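Local coordinates for Thiol:disulfide interchange protein dsbA-like (Escherichia coli, PDB 3C7M) that transfers its disulfide bond to other periplasmic proteins and works with DsbI to form an essential disulfide in the arylsulfate sulfotransferase AssT, at residues 33-38 with 164-169; 67-72 with 149-154; 72-77 with 136-141. One frame throughout, in Å; residues are numbered along the deposited sequence.

Contact 1 (33-38 with 164-169)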
loop_
_atom_site.group_PDB
_atom_site.type_symbol
_atom_site.label_atom_id
_atom_site.label_comp_id
_atom_site.label_asym_id
_atom_site.label_seq_id
_atom_site.Cartn_x
_atom_site.Cartn_y
_atom_site.Cartn_z
ATOM N N TYR A 33 -6.750 1.174 7.042
ATOM C CA TYR A 33 -6.185 1.723 8.271
ATOM C C TYR A 33 -6.216 0.668 9.382
ATOM O O TYR A 33 -5.208 0.437 10.050
ATOM C CB TYR A 33 -6.977 2.974 8.670
ATOM C CG TYR A 33 -6.418 3.812 9.806
ATOM C CD1 TYR A 33 -5.101 3.658 10.268
ATOM C CD2 TYR A 33 -7.205 4.803 10.388
ATOM C CE1 TYR A 33 -4.599 4.467 11.302
ATOM C CE2 TYR A 33 -6.714 5.614 11.413
ATOM C CZ TYR A 33 -5.419 5.445 11.866
ATOM O OH TYR A 33 -4.943 6.254 12.876
ATOM N N LYS A 34 -7.370 0.024 9.546
ATOM C CA LYS A 34 -7.562 -1.004 10.576
ATOM C C LYS A 34 -6.579 -2.163 10.438
ATOM O O LYS A 34 -5.902 -2.530 11.404
ATOM C CB LYS A 34 -9.001 -1.516 10.547
ATOM C CG LYS A 34 -10.008 -0.533 11.123
ATOM N N TYR A 35 -6.479 -2.716 9.231
ATOM C CA TYR A 35 -5.544 -3.823 8.986
ATOM C C TYR A 35 -4.068 -3.396 9.063
ATOM O O TYR A 35 -3.214 -4.189 9.470
ATOM C CB TYR A 35 -5.884 -4.574 7.686
ATOM C CG TYR A 35 -7.132 -5.454 7.792
ATOM C CD1 TYR A 35 -8.406 -4.914 7.629
ATOM C CD2 TYR A 35 -7.037 -6.826 8.060
ATOM C CE1 TYR A 35 -9.555 -5.707 7.727
ATOM C CE2 TYR A 35 -8.184 -7.631 8.161
ATOM C CZ TYR A 35 -9.441 -7.060 7.994
ATOM O OH TYR A 35 -10.595 -7.824 8.088
ATOM N N ASP A 36 -3.765 -2.149 8.690
ATOM C CA ASP A 36 -2.396 -1.618 8.815
ATOM C C ASP A 36 -1.999 -1.364 10.268
ATOM O O ASP A 36 -0.809 -1.342 10.604
ATOM C CB ASP A 36 -2.213 -0.332 7.999
ATOM C CG ASP A 36 -2.003 -0.597 6.518
ATOM O OD1 ASP A 36 -1.869 -1.771 6.109
ATOM O OD2 ASP A 36 -1.977 0.378 5.745
ATOM N N LYS A 37 -2.997 -1.157 11.124
ATOM C CA LYS A 37 -2.737 -1.009 12.551
ATOM C C LYS A 37 -2.521 -2.372 13.195
ATOM O O LYS A 37 -1.722 -2.495 14.126
ATOM C CB LYS A 37 -3.883 -0.274 13.252
ATOM C CG LYS A 37 -3.882 1.230 13.008
ATOM C CD LYS A 37 -4.899 1.949 13.883
ATOM C CE LYS A 37 -6.297 1.912 13.286
ATOM N NZ LYS A 37 -7.281 2.578 14.187
ATOM N N ALA A 38 -3.220 -3.385 12.683
ATOM C CA ALA A 38 -3.335 -4.670 13.378
ATOM C C ALA A 38 -2.584 -5.872 12.802
ATOM O O ALA A 38 -2.149 -6.743 13.564
ATOM C CB ALA A 38 -4.803 -5.028 13.572
ATOM N N PRO A 164 -8.535 -3.378 1.773
ATOM C CA PRO A 164 -7.237 -3.799 1.258
ATOM C C PRO A 164 -7.316 -5.085 0.449
ATOM O O PRO A 164 -8.214 -5.910 0.668
ATOM C CB PRO A 164 -6.413 -4.035 2.524
ATOM C CG PRO A 164 -7.428 -4.348 3.577
ATOM C CD PRO A 164 -8.619 -3.517 3.238
ATOM N N ALA A 165 -6.375 -5.239 -0.475
ATOM C CA ALA A 165 -6.277 -6.449 -1.281
ATOM C C ALA A 165 -4.841 -6.966 -1.178
ATOM O O ALA A 165 -3.907 -6.393 -1.760
ATOM C CB ALA A 165 -6.675 -6.157 -2.723
ATOM N N TYR A 166 -4.671 -8.042 -0.410
ATOM C CA TYR A 166 -3.365 -8.681 -0.260
ATOM C C TYR A 166 -3.216 -9.774 -1.301
ATOM O O TYR A 166 -4.019 -10.712 -1.343
ATOM C CB TYR A 166 -3.199 -9.277 1.133
ATOM C CG TYR A 166 -3.238 -8.274 2.261
ATOM C CD1 TYR A 166 -4.444 -7.937 2.871
ATOM C CD2 TYR A 166 -2.062 -7.693 2.752
ATOM C CE1 TYR A 166 -4.489 -7.033 3.938
ATOM C CE2 TYR A 166 -2.100 -6.791 3.825
ATOM C CZ TYR A 166 -3.318 -6.470 4.409
ATOM O OH TYR A 166 -3.395 -5.574 5.458
ATOM N N VAL A 167 -2.192 -9.630 -2.133
ATOM C CA VAL A 167 -1.957 -10.514 -3.270
ATOM C C VAL A 167 -0.582 -11.175 -3.159
ATOM O O VAL A 167 0.427 -10.504 -2.940
ATOM C CB VAL A 167 -2.052 -9.731 -4.606
ATOM C CG1 VAL A 167 -1.791 -10.657 -5.795
ATOM C CG2 VAL A 167 -3.426 -9.057 -4.751
ATOM N N VAL A 168 -0.547 -12.494 -3.310
ATOM C CA VAL A 168 0.703 -13.238 -3.259
ATOM C C VAL A 168 1.156 -13.582 -4.667
ATOM O O VAL A 168 0.396 -14.181 -5.443
ATOM C CB VAL A 168 0.552 -14.540 -2.428
ATOM C CG1 VAL A 168 1.874 -15.289 -2.344
ATOM C CG2 VAL A 168 0.041 -14.221 -1.031
ATOM N N ASN A 169 2.388 -13.180 -4.982
ATOM C CA ASN A 169 3.041 -13.461 -6.269
ATOM C C ASN A 169 2.258 -13.001 -7.492
ATOM O O ASN A 169 2.340 -13.605 -8.570
ATOM C CB ASN A 169 3.436 -14.939 -6.358
ATOM C CG ASN A 169 4.516 -15.292 -5.369
ATOM O OD1 ASN A 169 5.195 -14.409 -4.841
ATOM N ND2 ASN A 169 4.685 -16.582 -5.109
HETATM O O HOH W 1 -4.511 -2.779 4.971
#
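Pro-164 meets the helix through its ring: CG lies 4.2 Å from CD1 of Tyr-35, an apolar touch in which the proline comes obliquely at the tyrosine ring. The peptide bond before Pro-164 is cis, and the same proline also packs on Cys-32 and Phe-31 near the start of helix 30-38. Two residues on, strand 165-168 sends Tyr-166 toward the helix. With CG beside the backbone N (chi1 -63°), its ring carries the phenol OH to 3.5 Å from CB of Tyr-35, a plain packing contact at the foot of that side chain. The same OH stops 4.1 Å short of OD1 of Asp-36. In the conformer of Asp-36 described here, a water joins the two: it donates to Asp-36 OD1 at 3.0 Å and is also hydrogen-bonded to Tyr-166 OH. Thr-40 OG1 is hydrogen-bonded to Asp-36 OD1 and to Tyr-166 OH, while Asp-36 OD2 forms a salt bridge with Lys-23. A cis-proline facing the helix that opens with the CxxC pair Cys-29 and Cys-32, redox-active and reduced in this structure, is a hallmark of the thioredoxin fold.

Contact 2 (67-72 with 149-154)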
loop_
_atom_site.group_PDB
_atom_site.type_symbol
_atom_site.label_atom_id
_atom_site.label_comp_id
_atom_site.label_asym_id
_atom_site.label_seq_id
_atom_site.Cartn_x
_atom_site.Cartn_y
_atom_site.Cartn_z
ATOM N N GLN A 67 -2.633 12.423 -5.629
ATOM C CA GLN A 67 -1.583 13.032 -4.804
ATOM C C GLN A 67 -1.003 12.053 -3.797
ATOM O O GLN A 67 0.216 12.037 -3.576
ATOM C CB GLN A 67 -2.109 14.282 -4.091
ATOM C CG GLN A 67 -2.328 15.478 -5.018
ATOM C CD GLN A 67 -3.569 15.355 -5.870
ATOM O OE1 GLN A 67 -4.497 14.595 -5.565
ATOM N NE2 GLN A 67 -3.587 16.103 -6.970
ATOM N N ALA A 68 -1.858 11.236 -3.180
ATOM C CA ALA A 68 -1.380 10.243 -2.220
ATOM C C ALA A 68 -0.483 9.239 -2.945
ATOM O O ALA A 68 0.583 8.883 -2.446
ATOM C CB ALA A 68 -2.558 9.528 -1.563
ATOM N N SER A 69 -0.898 8.795 -4.131
ATOM C CA SER A 69 -0.049 7.898 -4.919
ATOM C C SER A 69 1.326 8.508 -5.202
ATOM O O SER A 69 2.346 7.836 -5.057
ATOM C CB SER A 69 -0.734 7.495 -6.225
ATOM O OG SER A 69 -1.779 6.573 -5.965
ATOM N N GLU A 70 1.353 9.782 -5.592
ATOM C CA GLU A 70 2.621 10.471 -5.858
ATOM C C GLU A 70 3.509 10.510 -4.625
ATOM O O GLU A 70 4.697 10.178 -4.690
ATOM C CB GLU A 70 2.371 11.890 -6.350
ATOM C CG GLU A 70 1.668 11.951 -7.699
ATOM C CD GLU A 70 1.374 13.374 -8.143
ATOM O OE1 GLU A 70 1.154 14.249 -7.272
ATOM O OE2 GLU A 70 1.363 13.616 -9.371
ATOM N N VAL A 71 2.930 10.902 -3.494
ATOM C CA VAL A 71 3.709 10.998 -2.259
ATOM C C VAL A 71 4.253 9.618 -1.886
ATOM O O VAL A 71 5.441 9.465 -1.607
ATOM C CB VAL A 71 2.874 11.619 -1.114
ATOM C CG1 VAL A 71 3.584 11.477 0.221
ATOM C CG2 VAL A 71 2.574 13.099 -1.412
ATOM N N PHE A 72 3.389 8.606 -1.913
ATOM C CA PHE A 72 3.815 7.258 -1.539
ATOM C C PHE A 72 4.856 6.681 -2.494
ATOM O O PHE A 72 5.800 6.043 -2.038
ATOM C CB PHE A 72 2.627 6.299 -1.429
ATOM C CG PHE A 72 1.627 6.657 -0.353
ATOM C CD1 PHE A 72 2.021 7.266 0.846
ATOM C CD2 PHE A 72 0.287 6.331 -0.529
ATOM C CE1 PHE A 72 1.079 7.580 1.828
ATOM C CE2 PHE A 72 -0.661 6.634 0.453
ATOM C CZ PHE A 72 -0.267 7.247 1.633
ATOM N N GLU A 149 3.035 3.816 -12.710
ATOM C CA GLU A 149 2.531 3.015 -13.814
ATOM C C GLU A 149 2.118 1.614 -13.344
ATOM O O GLU A 149 1.031 1.147 -13.681
ATOM C CB GLU A 149 3.580 2.950 -14.932
ATOM C CG GLU A 149 3.221 2.044 -16.104
ATOM C CD GLU A 149 2.260 2.669 -17.094
ATOM O OE1 GLU A 149 1.594 3.676 -16.773
ATOM O OE2 GLU A 149 2.165 2.133 -18.213
ATOM N N LYS A 150 2.965 0.968 -12.546
ATOM C CA LYS A 150 2.623 -0.349 -11.990
ATOM C C LYS A 150 1.319 -0.314 -11.190
ATOM O O LYS A 150 0.480 -1.230 -11.280
ATOM C CB LYS A 150 3.756 -0.868 -11.102
ATOM C CG LYS A 150 4.963 -1.327 -11.873
ATOM C CD LYS A 150 6.059 -1.798 -10.937
ATOM C CE LYS A 150 7.149 -2.548 -11.698
ATOM N NZ LYS A 150 7.412 -2.001 -13.066
ATOM N N TRP A 151 1.151 0.742 -10.397
ATOM C CA TRP A 151 0.000 0.848 -9.516
ATOM C C TRP A 151 -1.322 1.079 -10.240
ATOM O O TRP A 151 -2.383 1.042 -9.616
ATOM C CB TRP A 151 0.222 1.943 -8.481
ATOM C CG TRP A 151 1.299 1.639 -7.501
ATOM C CD1 TRP A 151 2.016 0.475 -7.381
ATOM C CD2 TRP A 151 1.769 2.506 -6.469
ATOM N NE1 TRP A 151 2.914 0.576 -6.344
ATOM C CE2 TRP A 151 2.779 1.812 -5.763
ATOM C CE3 TRP A 151 1.444 3.809 -6.076
ATOM C CZ2 TRP A 151 3.466 2.377 -4.681
ATOM C CZ3 TRP A 151 2.131 4.375 -5.004
ATOM C CH2 TRP A 151 3.127 3.657 -4.314
ATOM N N LYS A 152 -1.270 1.299 -11.553
ATOM C CA LYS A 152 -2.508 1.410 -12.329
ATOM C C LYS A 152 -3.309 0.111 -12.255
ATOM O O LYS A 152 -4.528 0.131 -12.398
ATOM C CB LYS A 152 -2.220 1.758 -13.790
ATOM C CG LYS A 152 -1.508 3.088 -13.997
ATOM C CD LYS A 152 -2.404 4.280 -13.683
ATOM C CE LYS A 152 -1.670 5.575 -13.958
ATOM N NZ LYS A 152 -2.582 6.756 -13.968
ATOM N N ALA A 153 -2.618 -0.999 -11.987
ATOM C CA ALA A 153 -3.242 -2.320 -11.897
ATOM C C ALA A 153 -4.122 -2.478 -10.659
ATOM O O ALA A 153 -4.862 -3.456 -10.548
ATOM C CB ALA A 153 -2.158 -3.414 -11.933
ATOM N N SER A 154 -4.038 -1.521 -9.733
ATOM C CA SER A 154 -4.802 -1.564 -8.485
ATOM C C SER A 154 -6.307 -1.538 -8.724
ATOM O O SER A 154 -7.071 -2.181 -8.005
ATOM C CB SER A 154 -4.413 -0.395 -7.580
ATOM O OG SER A 154 -3.036 -0.450 -7.237
#
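Ser-69 is the first residue of 67-72 to touch Trp-151, and it does so mainly through its backbone: its carbonyl O lies 3.5 Å from CZ3 of the indole, approaching the ring obliquely. The side chain adds a looser approach, with OG 4.2 Å from CE3. That hydroxyl finds its polar partners elsewhere, being hydrogen-bonded to His-57 ND1 and to Gly-65 O one turn earlier in the helix, which fixes its position beside the indole. One turn further along, Phe-72 receives the outer end of the six-membered ring. Its carbonyl carbon sits at the indole edge, near the ring plane and 3.9 Å from CH2 of Trp-151, and its CB is 3.9 Å from the same CH2. The phenyl ring itself leads away from Trp-151 and makes edge-to-face contacts with His-57 and Phe-93, so that only the base of the side chain serves this interface. On the other partner, chi1 of -67° sets the indole CG beside the backbone N of Trp-151 and directs the benzene part of the ring system at the helix, between the levels of Ser-69 and Phe-72. Phe-56 and His-57 of strand 52-57 also touch this tryptophan, linking it to the edge of the central sheet. The result is buried packing of one large aromatic side chain against the backbone of helix 65-81, joining that helix to residues 149-154, within the helical insertion that DsbA-like proteins carry in their thioredoxin fold.

Contact 3 (72-77 with 136-141); sequences FAVLIN and EAALKE
Val-74 meets Ala-138 and Leu-139 with both of its methyl groups. A chi1 of 162° places CG1 anti to the backbone N and CG2 anti to the carbonyl carbon, spreading the fork toward the opposing segment. CG1 reaches the lone methyl of Ala-138, at 3.7 Å from its CB. CG2 turns mainly to the next residue, settling against its backbone 3.8 Å from Leu-139 N, and lies 4.1 Å from Leu-139 CB. Leu-139 thus contributes the root of its side chain; its CG is turned anti to N (chi1 -176°), and one of its terminal methyls, CD2, packs against Glu-70 instead. The short alanine side chain and the use of leucine's backbone allow a close approach, with the CA atoms of Val-74 and Leu-139 6.0 Å apart. Next to this apolar patch, Asn-77 folds back on its own helix: ND2 donates to Ala-73 O at 2.8 Å in a fairly straight bond, 164° at the hydrogen. That carbonyl also accepts the backbone N of Asn-77, the two donors arriving from opposite faces of its plane, and ND2 is further hydrogen-bonded to Thr-147 OG1. Across the two segments, then, the chemistry is purely apolar: cohesion comes from close methyl packing and the shape of a branched valine, while the nearby amide nitrogen of Asn-77 is bonded within its own helix and to Thr-147.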
loop_
_atom_site.group_PDB
_atom_site.type_symbol
_atom_site.label_atom_id
_atom_site.label_comp_id
_atom_site.label_asym_id
_atom_site.label_seq_id
_atom_site.Cartn_x
_atom_site.Cartn_y
_atom_site.Cartn_z
ATOM N N PHE A 72 3.389 8.606 -1.913
ATOM C CA PHE A 72 3.815 7.258 -1.539
ATOM C C PHE A 72 4.856 6.681 -2.494
ATOM O O PHE A 72 5.800 6.043 -2.038
ATOM C CB PHE A 72 2.627 6.299 -1.429
ATOM C CG PHE A 72 1.627 6.657 -0.353
ATOM C CD1 PHE A 72 2.021 7.266 0.846
ATOM C CD2 PHE A 72 0.287 6.331 -0.529
ATOM C CE1 PHE A 72 1.079 7.580 1.828
ATOM C CE2 PHE A 72 -0.661 6.634 0.453
ATOM C CZ PHE A 72 -0.267 7.247 1.633
ATOM N N ALA A 73 4.691 6.911 -3.801
ATOM C CA ALA A 73 5.659 6.417 -4.787
ATOM C C ALA A 73 7.025 7.049 -4.554
ATOM O O ALA A 73 8.058 6.371 -4.606
ATOM C CB ALA A 73 5.180 6.681 -6.216
ATOM N N VAL A 74 7.032 8.348 -4.282
ATOM C CA VAL A 74 8.297 9.035 -4.001
ATOM C C VAL A 74 8.948 8.447 -2.749
ATOM O O VAL A 74 10.129 8.086 -2.759
ATOM C CB VAL A 74 8.101 10.559 -3.871
ATOM C CG1 VAL A 74 9.295 11.208 -3.167
ATOM C CG2 VAL A 74 7.885 11.175 -5.255
ATOM N N LEU A 75 8.169 8.304 -1.681
ATOM C CA LEU A 75 8.754 7.912 -0.401
ATOM C C LEU A 75 9.169 6.449 -0.353
ATOM O O LEU A 75 10.188 6.126 0.248
ATOM C CB LEU A 75 7.833 8.281 0.765
ATOM C CG LEU A 75 7.542 9.785 0.883
ATOM C CD1 LEU A 75 6.507 10.051 1.953
ATOM C CD2 LEU A 75 8.815 10.619 1.130
ATOM N N ILE A 76 8.398 5.577 -1.002
ATOM C CA ILE A 76 8.777 4.158 -1.105
ATOM C C ILE A 76 10.091 4.007 -1.854
ATOM O O ILE A 76 10.974 3.274 -1.422
ATOM C CB ILE A 76 7.667 3.291 -1.756
ATOM C CG1 ILE A 76 6.542 3.084 -0.752
ATOM C CG2 ILE A 76 8.218 1.918 -2.174
ATOM C CD1 ILE A 76 5.263 2.539 -1.365
ATOM N N ASN A 77 10.220 4.708 -2.971
ATOM C CA ASN A 77 11.469 4.664 -3.732
ATOM C C ASN A 77 12.668 5.195 -2.953
ATOM O O ASN A 77 13.752 4.614 -3.010
ATOM C CB ASN A 77 11.296 5.337 -5.088
ATOM C CG ASN A 77 10.670 4.399 -6.112
ATOM O OD1 ASN A 77 11.348 3.519 -6.661
ATOM N ND2 ASN A 77 9.369 4.557 -6.355
ATOM N N GLU A 136 9.035 17.400 -5.393
ATOM C CA GLU A 136 8.785 17.746 -6.787
ATOM C C GLU A 136 9.886 17.213 -7.706
ATOM O O GLU A 136 9.602 16.680 -8.780
ATOM C CB GLU A 136 8.584 19.253 -6.942
ATOM C CG GLU A 136 7.269 19.724 -6.329
ATOM C CD GLU A 136 7.114 21.235 -6.305
ATOM O OE1 GLU A 136 8.028 21.950 -6.779
ATOM O OE2 GLU A 136 6.071 21.709 -5.803
ATOM N N ALA A 137 11.133 17.327 -7.257
ATOM C CA ALA A 137 12.275 16.786 -7.990
ATOM C C ALA A 137 12.190 15.263 -8.117
ATOM O O ALA A 137 12.397 14.717 -9.201
ATOM C CB ALA A 137 13.577 17.196 -7.310
ATOM N N ALA A 138 11.865 14.590 -7.014
ATOM C CA ALA A 138 11.834 13.123 -6.967
ATOM C C ALA A 138 10.717 12.534 -7.821
ATOM O O ALA A 138 10.864 11.452 -8.397
ATOM C CB ALA A 138 11.703 12.644 -5.528
ATOM N N LEU A 139 9.605 13.257 -7.905
ATOM C CA LEU A 139 8.449 12.810 -8.660
ATOM C C LEU A 139 8.771 12.688 -10.153
ATOM O O LEU A 139 8.173 11.873 -10.848
ATOM C CB LEU A 139 7.275 13.763 -8.414
ATOM C CG LEU A 139 5.914 13.455 -9.037
ATOM C CD1 LEU A 139 5.392 12.101 -8.585
ATOM C CD2 LEU A 139 4.940 14.560 -8.688
ATOM N N LYS A 140 9.747 13.468 -10.623
ATOM C CA LYS A 140 10.140 13.458 -12.037
ATOM C C LYS A 140 10.979 12.244 -12.430
ATOM O O LYS A 140 11.135 11.964 -13.626
ATOM C CB LYS A 140 10.912 14.737 -12.394
ATOM C CG LYS A 140 10.094 16.010 -12.353
ATOM C CD LYS A 140 10.997 17.218 -12.544
ATOM C CE LYS A 140 10.263 18.509 -12.238
ATOM N NZ LYS A 140 11.187 19.683 -12.272
ATOM N N GLU A 141 11.518 11.532 -11.440
ATOM C CA GLU A 141 12.449 10.426 -11.689
ATOM C C GLU A 141 11.764 9.205 -12.311
ATOM O O GLU A 141 10.641 8.859 -11.928
ATOM C CB GLU A 141 13.185 10.029 -10.407
ATOM C CG GLU A 141 14.053 11.140 -9.813
ATOM C CD GLU A 141 15.289 11.431 -10.640
ATOM O OE1 GLU A 141 16.131 10.521 -10.792
ATOM O OE2 GLU A 141 15.422 12.572 -11.132
#

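After strands 7-9 and 20-25 the chain enters helix 30-38, which contact 1 joins to strand 165-168, closing the longest of the three loops. Inside that loop the chain runs through helix 65-81, which supplies the first segment of both remaining contacts. Contact 2 returns to it from 149-154, and contact 3, nested within contact 2, from the earlier 136-141. These two share Phe-72 and touch directly, Trp-151 CH2 lying 3.6 Å from Ala-73 N. Contact 1 stands apart, its centre about 16 Å from that of contact 2. None of the loops cross: contact 1 ties together the thioredoxin core, whereas contacts 2 and 3 gather successive helices around helix 65-81.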